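Local coordinates for protein tumor necrosis factor receptor superfamily member 11B (Mus musculus, PDB 4E4D) that acts as a secreted decoy receptor for RANKL, neutralizing its function in osteoclast formation and so restraining the activation of osteoclasts, at residues C103-G108 and G131-K136. Sequence-based numbering, arbitrary orientation.
Sequences CPPGSG and GETSSK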
# COMPACT_ATOMS: atom_id res chain seq x y z
N CYS B 103 29.55 -19.91 0.81
CA CYS B 103 30.20 -20.04 2.11
C CYS B 103 31.51 -19.26 2.14
O CYS B 103 32.35 -19.43 1.26
CB CYS B 103 30.47 -21.52 2.42
SG CYS B 103 28.98 -22.54 2.57
N PRO B 104 31.68 -18.40 3.16
CA PRO B 104 32.90 -17.59 3.29
C PRO B 104 34.12 -18.43 3.66
O PRO B 104 33.98 -19.63 3.90
CB PRO B 104 32.55 -16.63 4.44
CG PRO B 104 31.56 -17.37 5.25
CD PRO B 104 30.75 -18.18 4.28
N PRO B 105 35.30 -17.80 3.70
CA PRO B 105 36.53 -18.51 4.08
C PRO B 105 36.42 -19.15 5.46
O PRO B 105 36.30 -18.44 6.46
CB PRO B 105 37.59 -17.39 4.09
CG PRO B 105 37.04 -16.35 3.18
CD PRO B 105 35.56 -16.39 3.36
N GLY B 106 36.44 -20.48 5.50
CA GLY B 106 36.31 -21.20 6.75
C GLY B 106 34.97 -21.91 6.87
O GLY B 106 34.64 -22.45 7.92
N SER B 107 34.21 -21.91 5.78
CA SER B 107 32.91 -22.57 5.75
C SER B 107 32.73 -23.34 4.45
O SER B 107 33.17 -22.89 3.39
CB SER B 107 31.79 -21.55 5.92
OG SER B 107 30.52 -22.17 5.79
N GLY B 108 32.09 -24.50 4.53
CA GLY B 108 31.86 -25.33 3.36
C GLY B 108 30.42 -25.81 3.30
O GLY B 108 29.86 -26.25 4.30
N GLY B 131 38.68 -22.60 4.03
CA GLY B 131 39.18 -21.29 3.65
C GLY B 131 38.98 -21.01 2.17
O GLY B 131 39.95 -20.80 1.44
N GLU B 132 37.73 -21.01 1.73
CA GLU B 132 37.41 -20.77 0.33
C GLU B 132 36.02 -20.17 0.17
O GLU B 132 35.09 -20.52 0.90
CB GLU B 132 37.50 -22.08 -0.46
CG GLU B 132 37.16 -21.93 -1.94
CD GLU B 132 37.15 -23.26 -2.67
OE1 GLU B 132 37.37 -24.30 -2.01
OE2 GLU B 132 36.94 -23.27 -3.90
N THR B 133 35.88 -19.25 -0.79
CA THR B 133 34.60 -18.65 -1.09
C THR B 133 33.92 -19.40 -2.24
O THR B 133 33.91 -18.93 -3.37
CB THR B 133 34.75 -17.17 -1.49
OG1 THR B 133 35.69 -17.05 -2.57
CG2 THR B 133 35.23 -16.34 -0.31
N SER B 134 33.36 -20.56 -1.93
CA SER B 134 32.74 -21.41 -2.94
C SER B 134 31.40 -21.96 -2.47
O SER B 134 31.25 -22.34 -1.30
CB SER B 134 33.68 -22.56 -3.31
OG SER B 134 33.06 -23.44 -4.23
N SER B 135 30.44 -22.01 -3.38
CA SER B 135 29.13 -22.60 -3.09
C SER B 135 29.04 -23.99 -3.72
O SER B 135 27.95 -24.54 -3.87
CB SER B 135 28.02 -21.71 -3.64
OG SER B 135 28.08 -21.63 -5.05
N LYS B 136 30.19 -24.54 -4.09
CA LYS B 136 30.24 -25.83 -4.76
C LYS B 136 31.47 -26.61 -4.30
O LYS B 136 32.20 -27.18 -5.11
CB LYS B 136 30.28 -25.63 -6.28
CG LYS B 136 30.07 -26.90 -7.09
CD LYS B 136 29.97 -26.59 -8.58
CE LYS B 136 31.21 -25.89 -9.11
NZ LYS B 136 32.44 -26.71 -8.94
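P105 and T133 meet side chain to side chain across the two segments. The methyl CG2 of T133 lies against the P105 ring, 3.7 Å from its CD atom, and also touches CG. CG2 stands anti to T133's own carbonyl carbon, which places the methyl on the proline and OG1 between the backbone N and the carbonyl carbon (chi1 54°). The contact is small and nonpolar, and both residues are exposed. CB of C103 approaches the carbonyl O of S134 at 3.9 Å.

The rest of the contact is mostly backbone against backbone. CA of P105 packs on CA of G131 at 3.9 Å, and N of G106 lies 3.4 Å from CA of G131. G131 has no side chain, and it lies alongside P105 and G106 with a positive phi (48°), a conformation readily open to glycine.

One weak polar contact joins the segments. The CA-H of T133 points at the carbonyl O of C103, with CA and O 3.3 Å apart.

Bonds within each segment define local turns. P104 to S107 form a type II beta turn with G106 in its third position, closed by N of S107 bonding to O of P104 at 3.0 Å. S134 OG accepts from N of K136 at 3.1 Å, an ST turn. Nearby, C103 is tied to C121 by a disulfide, and S107 O takes a weak bond from S130 OG.

This is surface packing between consecutive repeats: a turn of the third TNFR cysteine-rich repeat meets an irregular loop of the fourth, within the elongated row of disulfide-braced repeats characteristic of TNF receptor family extracellular regions.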